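Local coordinates for protein CCMAN5 (Cellulosimicrobium cellulans, PDB 2XSG) that is a bacterial family 92 alpha-mannosidase that hydrolyses alpha-linked mannose, probably including mannose capping mannose-6-phosphate on yeast-made glycans, at residues P491-A503 against V509-W521. Numbering follows the deposited sequence.
Sequences PIEKLTKPGAWTA and VGLLTPRAADGSW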
ATOM      1  N   PRO A 491       6.753  19.190  20.213  1.00  6.98           N
ATOM      2  CA  PRO A 491       7.584  19.314  19.013  1.00  6.73           C
ATOM      3  C   PRO A 491       7.355  20.641  18.291  1.00  7.16           C
ATOM      4  O   PRO A 491       8.323  21.299  17.907  1.00  6.21           O
ATOM      5  CB  PRO A 491       7.131  18.148  18.138  1.00  6.93           C
ATOM      6  CG  PRO A 491       6.527  17.181  19.070  1.00  6.75           C
ATOM      7  CD  PRO A 491       5.941  17.963  20.193  1.00  6.18           C
ATOM      8  N   ILE A 492       6.092  21.035  18.132  1.00  7.43           N
ATOM      9  CA  ILE A 492       5.766  22.328  17.506  1.00  8.58           C
ATOM     10  C   ILE A 492       6.345  23.517  18.291  1.00  9.14           C
ATOM     11  O   ILE A 492       6.994  24.388  17.721  1.00  9.55           O
ATOM     12  CB  ILE A 492       4.245  22.512  17.277  1.00  8.52           C
ATOM     13  CG1 ILE A 492       3.752  21.601  16.140  1.00  9.78           C
ATOM     14  CG2 ILE A 492       3.915  23.962  16.916  1.00  8.03           C
ATOM     15  CD1 ILE A 492       2.261  21.330  16.195  1.00 10.77           C
ATOM     16  N   GLU A 493       6.113  23.548  19.593  1.00 10.08           N
ATOM     17  CA  GLU A 493       6.534  24.691  20.400  1.00 11.10           C
ATOM     18  C   GLU A 493       8.050  24.795  20.505  1.00 10.80           C
ATOM     19  O   GLU A 493       8.604  25.883  20.379  1.00 10.80           O
ATOM     20  CB  GLU A 493       5.922  24.594  21.796  1.00 12.06           C
ATOM     21  CG  GLU A 493       6.203  25.769  22.718  1.00 15.52           C
ATOM     22  CD  GLU A 493       6.217  25.334  24.174  1.00 20.46           C
ATOM     23  OE1 GLU A 493       5.610  24.280  24.487  1.00 20.99           O
ATOM     24  OE2 GLU A 493       6.846  26.039  24.998  1.00 22.90           O
ATOM     25  N   LYS A 494       8.711  23.656  20.702  1.00 10.21           N
ATOM     26  CA  LYS A 494      10.128  23.629  21.052  1.00 10.38           C
ATOM     27  C   LYS A 494      11.095  23.506  19.867  1.00  9.75           C
ATOM     28  O   LYS A 494      12.273  23.842  20.006  1.00  9.01           O
ATOM     29  CB  LYS A 494      10.414  22.498  22.063  1.00 10.68           C
ATOM     30  CG  LYS A 494       9.615  22.566  23.367  1.00 13.60           C
ATOM     31  CD  LYS A 494      10.372  23.370  24.425  1.00 18.03           C
ATOM     32  CE  LYS A 494       9.790  23.150  25.819  1.00 19.10           C
ATOM     33  NZ  LYS A 494       8.609  24.018  26.097  1.00 20.00           N
ATOM     34  N   LEU A 495      10.619  23.005  18.722  1.00  8.87           N
ATOM     35  CA  LEU A 495      11.510  22.833  17.564  1.00  8.08           C
ATOM     36  C   LEU A 495      11.265  23.769  16.379  1.00  8.23           C
ATOM     37  O   LEU A 495      11.990  23.701  15.391  1.00  8.02           O
ATOM     38  CB  LEU A 495      11.553  21.362  17.101  1.00  7.09           C
ATOM     39  CG  LEU A 495      12.055  20.343  18.123  1.00  6.58           C
ATOM     40  CD1 LEU A 495      12.061  18.951  17.512  1.00  5.98           C
ATOM     41  CD2 LEU A 495      13.440  20.714  18.612  1.00  6.21           C
ATOM     42  N   THR A 496      10.254  24.632  16.455  1.00  9.03           N
ATOM     43  CA  THR A 496      10.017  25.584  15.361  1.00  9.94           C
ATOM     44  C   THR A 496      10.875  26.809  15.635  1.00  9.86           C
ATOM     45  O   THR A 496      10.532  27.642  16.465  1.00 10.31           O
ATOM     46  CB  THR A 496       8.530  26.001  15.229  1.00 10.19           C
ATOM     47  OG1 THR A 496       7.690  24.844  15.154  1.00 11.02           O
ATOM     48  CG2 THR A 496       8.311  26.868  13.990  1.00 10.19           C
ATOM     49  N   LYS A 497      12.001  26.907  14.945  1.00 10.29           N
ATOM     50  CA  LYS A 497      12.945  28.004  15.151  1.00 10.32           C
ATOM     51  C   LYS A 497      12.482  29.282  14.483  1.00 10.22           C
ATOM     52  O   LYS A 497      12.348  29.320  13.255  1.00 10.55           O
ATOM     53  CB  LYS A 497      14.320  27.628  14.608  1.00 10.90           C
ATOM     54  CG  LYS A 497      15.336  28.757  14.723  1.00 11.88           C
ATOM     55  CD  LYS A 497      16.596  28.432  13.970  1.00 13.37           C
ATOM     56  CE  LYS A 497      17.632  29.517  14.215  1.00 15.78           C
ATOM     57  NZ  LYS A 497      18.850  29.243  13.435  1.00 16.49           N
ATOM     58  N   PRO A 498      12.263  30.351  15.275  1.00  9.88           N
ATOM     59  CA  PRO A 498      11.810  31.609  14.663  1.00  9.82           C
ATOM     60  C   PRO A 498      12.826  32.145  13.672  1.00  9.68           C
ATOM     61  O   PRO A 498      14.023  32.008  13.891  1.00 10.37           O
ATOM     62  CB  PRO A 498      11.715  32.569  15.854  1.00  9.64           C
ATOM     63  CG  PRO A 498      11.511  31.668  17.033  1.00 10.09           C
ATOM     64  CD  PRO A 498      12.349  30.454  16.741  1.00  8.81           C
ATOM     65  N   GLY A 499      12.345  32.741  12.593  1.00  9.95           N
ATOM     66  CA  GLY A 499      13.213  33.361  11.589  1.00 10.14           C
ATOM     67  C   GLY A 499      14.176  32.397  10.904  1.00 10.49           C
ATOM     68  O   GLY A 499      15.236  32.817  10.430  1.00 10.34           O
ATOM     69  N   ALA A 500      13.811  31.114  10.849  1.00 10.38           N
ATOM     70  CA  ALA A 500      14.621  30.097  10.155  1.00 10.82           C
ATOM     71  C   ALA A 500      14.704  30.402   8.663  1.00 10.96           C
ATOM     72  O   ALA A 500      15.711  30.122   8.037  1.00 10.46           O
ATOM     73  CB  ALA A 500      14.070  28.700  10.374  1.00 10.56           C
ATOM     74  N   TRP A 501      13.625  30.958   8.117  1.00 11.05           N
ATOM     75  CA  TRP A 501      13.586  31.418   6.750  1.00 11.71           C
ATOM     76  C   TRP A 501      13.000  32.832   6.730  1.00 11.74           C
ATOM     77  O   TRP A 501      12.060  33.124   7.471  1.00 11.44           O
ATOM     78  CB  TRP A 501      12.767  30.471   5.856  1.00 11.93           C
ATOM     79  CG  TRP A 501      12.692  30.974   4.471  1.00 11.90           C
ATOM     80  CD1 TRP A 501      13.729  31.081   3.581  1.00 12.44           C
ATOM     81  CD2 TRP A 501      11.534  31.510   3.807  1.00 12.00           C
ATOM     82  NE1 TRP A 501      13.285  31.645   2.402  1.00 10.52           N
ATOM     83  CE2 TRP A 501      11.941  31.903   2.511  1.00 11.80           C
ATOM     84  CE3 TRP A 501      10.194  31.683   4.177  1.00 12.30           C
ATOM     85  CZ2 TRP A 501      11.050  32.471   1.586  1.00 12.88           C
ATOM     86  CZ3 TRP A 501       9.306  32.238   3.252  1.00 10.37           C
ATOM     87  CH2 TRP A 501       9.742  32.634   1.981  1.00 11.57           C
ATOM     88  N   THR A 502      13.571  33.703   5.899  1.00 12.43           N
ATOM     89  CA  THR A 502      13.098  35.087   5.771  1.00 12.62           C
ATOM     90  C   THR A 502      12.460  35.297   4.406  1.00 12.96           C
ATOM     91  O   THR A 502      13.109  35.094   3.374  1.00 12.40           O
ATOM     92  CB  THR A 502      14.238  36.085   5.972  1.00 12.81           C
ATOM     93  OG1 THR A 502      14.735  35.981   7.314  1.00 13.27           O
ATOM     94  CG2 THR A 502      13.757  37.525   5.712  1.00 13.06           C
ATOM     95  N   ALA A 503      11.188  35.694   4.405  1.00 13.22           N
ATOM     96  CA  ALA A 503      10.454  35.927   3.166  1.00 13.78           C
ATOM     97  C   ALA A 503      10.999  37.130   2.375  1.00 14.21           C
ATOM     98  O   ALA A 503      11.774  37.933   2.909  1.00 14.09           O
ATOM     99  CB  ALA A 503       8.957  36.087   3.451  1.00 13.89           C
ATOM    100  N   VAL A 509       9.859  33.672   9.185  1.00  7.22           N
ATOM    101  CA  VAL A 509       9.108  32.421   9.147  1.00  6.31           C
ATOM    102  C   VAL A 509       9.830  31.350   9.933  1.00  5.95           C
ATOM    103  O   VAL A 509      10.987  31.035   9.641  1.00  5.82           O
ATOM    104  CB  VAL A 509       8.910  31.929   7.690  1.00  6.56           C
ATOM    105  CG1 VAL A 509       8.080  30.653   7.668  1.00  5.83           C
ATOM    106  CG2 VAL A 509       8.279  33.052   6.822  1.00  6.31           C
ATOM    107  N   GLY A 510       9.144  30.790  10.932  1.00  5.73           N
ATOM    108  CA  GLY A 510       9.701  29.722  11.748  1.00  5.03           C
ATOM    109  C   GLY A 510       9.588  28.360  11.083  1.00  4.60           C
ATOM    110  O   GLY A 510       8.584  28.057  10.435  1.00  4.64           O
ATOM    111  N   LEU A 511      10.606  27.527  11.278  1.00  4.73           N
ATOM    112  CA  LEU A 511      10.652  26.197  10.658  1.00  4.48           C
ATOM    113  C   LEU A 511      11.279  25.176  11.587  1.00  4.88           C
ATOM    114  O   LEU A 511      12.215  25.487  12.339  1.00  5.05           O
ATOM    115  CB  LEU A 511      11.479  26.218   9.373  1.00  3.91           C
ATOM    116  CG  LEU A 511      11.100  27.061   8.174  1.00  4.25           C
ATOM    117  CD1 LEU A 511      12.218  26.916   7.144  1.00  5.04           C
ATOM    118  CD2 LEU A 511       9.770  26.619   7.603  1.00  4.43           C
ATOM    119  N   LEU A 512      10.773  23.948  11.510  1.00  5.28           N
ATOM    120  CA  LEU A 512      11.376  22.812  12.174  1.00  5.45           C
ATOM    121  C   LEU A 512      12.881  22.825  11.928  1.00  5.72           C
ATOM    122  O   LEU A 512      13.326  22.881  10.778  1.00  5.44           O
ATOM    123  CB  LEU A 512      10.764  21.515  11.649  1.00  4.96           C
ATOM    124  CG  LEU A 512      11.289  20.198  12.246  1.00  4.89           C
ATOM    125  CD1 LEU A 512      10.861  20.021  13.727  1.00  3.14           C
ATOM    126  CD2 LEU A 512      10.804  19.023  11.424  1.00  3.13           C
ATOM    127  N   THR A 513      13.640  22.783  13.023  1.00  5.99           N
ATOM    128  CA  THR A 513      15.105  22.868  13.023  1.00  7.09           C
ATOM    129  C   THR A 513      15.675  21.976  14.150  1.00  7.12           C
ATOM    130  O   THR A 513      15.118  21.953  15.248  1.00  7.73           O
ATOM    131  CB  THR A 513      15.559  24.342  13.247  1.00  6.74           C
ATOM    132  OG1 THR A 513      14.959  25.176  12.264  1.00  8.52           O
ATOM    133  CG2 THR A 513      17.067  24.509  13.142  1.00  7.69           C
ATOM    134  N   PRO A 514      16.775  21.229  13.889  1.00  7.25           N
ATOM    135  CA  PRO A 514      17.337  20.444  14.982  1.00  7.88           C
ATOM    136  C   PRO A 514      17.850  21.365  16.113  1.00  8.26           C
ATOM    137  O   PRO A 514      18.365  22.465  15.856  1.00  8.06           O
ATOM    138  CB  PRO A 514      18.499  19.701  14.317  1.00  7.81           C
ATOM    139  CG  PRO A 514      18.901  20.611  13.185  1.00  7.11           C
ATOM    140  CD  PRO A 514      17.589  21.118  12.669  1.00  6.88           C
ATOM    141  N   ARG A 515      17.708  20.898  17.342  1.00  9.12           N
ATOM    142  CA  ARG A 515      18.047  21.691  18.514  1.00  9.63           C
ATOM    143  C   ARG A 515      18.890  20.858  19.453  1.00 10.08           C
ATOM    144  O   ARG A 515      18.555  19.711  19.754  1.00  9.39           O
ATOM    145  CB  ARG A 515      16.777  22.149  19.214  1.00  9.63           C
ATOM    146  CG  ARG A 515      16.887  23.495  19.892  1.00  9.80           C
ATOM    147  CD  ARG A 515      15.652  23.786  20.747  1.00 10.32           C
ATOM    148  NE  ARG A 515      15.788  25.087  21.412  1.00 11.51           N
ATOM    149  CZ  ARG A 515      14.789  25.782  21.946  1.00 10.89           C
ATOM    150  NH1 ARG A 515      13.540  25.320  21.916  1.00  9.26           N
ATOM    151  NH2 ARG A 515      15.047  26.950  22.512  1.00 10.70           N
ATOM    152  N   ALA A 516      19.999  21.451  19.901  1.00 10.96           N
ATOM    153  CA  ALA A 516      20.946  20.795  20.781  1.00 11.40           C
ATOM    154  C   ALA A 516      20.346  20.587  22.179  1.00 11.89           C
ATOM    155  O   ALA A 516      19.309  21.177  22.524  1.00 11.53           O
ATOM    156  CB  ALA A 516      22.251  21.612  20.859  1.00 10.99           C
ATOM    157  N   ALA A 517      21.003  19.749  22.974  1.00 12.66           N
ATOM    158  CA  ALA A 517      20.582  19.511  24.351  1.00 13.83           C
ATOM    159  C   ALA A 517      20.455  20.807  25.166  1.00 14.62           C
ATOM    160  O   ALA A 517      19.489  20.973  25.902  1.00 14.66           O
ATOM    161  CB  ALA A 517      21.507  18.505  25.037  1.00 14.13           C
ATOM    162  N   ASP A 518      21.392  21.742  24.986  1.00 15.63           N
ATOM    163  CA  ASP A 518      21.396  22.991  25.766  1.00 16.58           C
ATOM    164  C   ASP A 518      20.426  24.064  25.234  1.00 16.73           C
ATOM    165  O   ASP A 518      20.446  25.223  25.674  1.00 17.15           O
ATOM    166  CB  ASP A 518      22.833  23.540  25.933  1.00 16.96           C
ATOM    167  CG  ASP A 518      23.456  24.034  24.619  1.00 19.00           C
ATOM    168  OD1 ASP A 518      22.765  24.094  23.576  1.00 20.56           O
ATOM    169  OD2 ASP A 518      24.656  24.384  24.632  1.00 19.45           O
ATOM    170  N   GLY A 519      19.571  23.675  24.293  1.00 16.64           N
ATOM    171  CA  GLY A 519      18.656  24.617  23.651  1.00 16.47           C
ATOM    172  C   GLY A 519      19.199  25.444  22.486  1.00 16.38           C
ATOM    173  O   GLY A 519      18.432  26.162  21.837  1.00 16.55           O
ATOM    174  N   SER A 520      20.512  25.379  22.232  1.00 16.17           N
ATOM    175  CA  SER A 520      21.118  26.013  21.040  1.00 15.99           C
ATOM    176  C   SER A 520      20.485  25.396  19.817  1.00 15.14           C
ATOM    177  O   SER A 520      20.314  24.175  19.766  1.00 15.09           O
ATOM    178  CB  SER A 520      22.615  25.700  20.930  1.00 16.18           C
ATOM    179  OG  SER A 520      23.330  26.085  22.080  1.00 19.32           O
ATOM    180  N   TRP A 521      20.167  26.216  18.821  1.00 14.40           N
ATOM    181  CA  TRP A 521      19.728  25.686  17.532  1.00 13.14           C
ATOM    182  C   TRP A 521      20.926  25.107  16.790  1.00 13.02           C
ATOM    183  O   TRP A 521      22.045  25.629  16.919  1.00 13.01           O
ATOM    184  CB  TRP A 521      19.054  26.772  16.719  1.00 13.13           C
ATOM    185  CG  TRP A 521      17.806  27.223  17.358  1.00 10.96           C
ATOM    186  CD1 TRP A 521      17.618  28.372  18.070  1.00 10.37           C
ATOM    187  CD2 TRP A 521      16.560  26.514  17.388  1.00 10.59           C
ATOM    188  NE1 TRP A 521      16.313  28.435  18.536  1.00 10.51           N
ATOM    189  CE2 TRP A 521      15.643  27.310  18.132  1.00 10.27           C
ATOM    190  CE3 TRP A 521      16.122  25.294  16.850  1.00  7.28           C
ATOM    191  CZ2 TRP A 521      14.316  26.927  18.339  1.00  8.83           C
ATOM    192  CZ3 TRP A 521      14.803  24.905  17.066  1.00  7.36           C
ATOM    193  CH2 TRP A 521      13.911  25.727  17.794  1.00  8.20           C
TER
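K497 and W521 run past each other, the lysine chain lying along one indole face. K497 CB sits over the W521 six-membered ring, 3.5 Å from the centroid and 2° off the normal, a CH-pi contact, and meets T513 OG1. K497 CG rests above the ring fusion, 3.7 Å from W521 CD2, CD and CE move on over W521 CG, and NZ ends nearest W521 CB. With CG anti to the backbone N (chi1 177°) and later torsions extended, the chain stays flat on the ring. The opposite face carries R515 CG, and W521 CZ2 lies over the R515 guanidinium centre, so the two side chains sandwich the ring. R515 NH1 donates to a lone pair of K494 O (2.7 Å), while NE gives a straight bond to G519 O at 172°, fixing the guanidinium's rotation. With W521 cut back to an alanine, K497 would probably lose the surface beneath its chain and R515 the ring over one guanidinium face. L511 O takes hydrogen bonds from K497 N (3.0 Å) and T513 OG1, one above and one below its carbonyl plane. The register slips by two, with backbone hydrogen bonds both ways, W501 N to V509 O (3.0 Å) and V509 N to W501 O (2.8 Å). A500 and W501 both facing V509 define a classic bulge in an antiparallel beta hairpin following helix 478-495 in the family 92 catalytic domain.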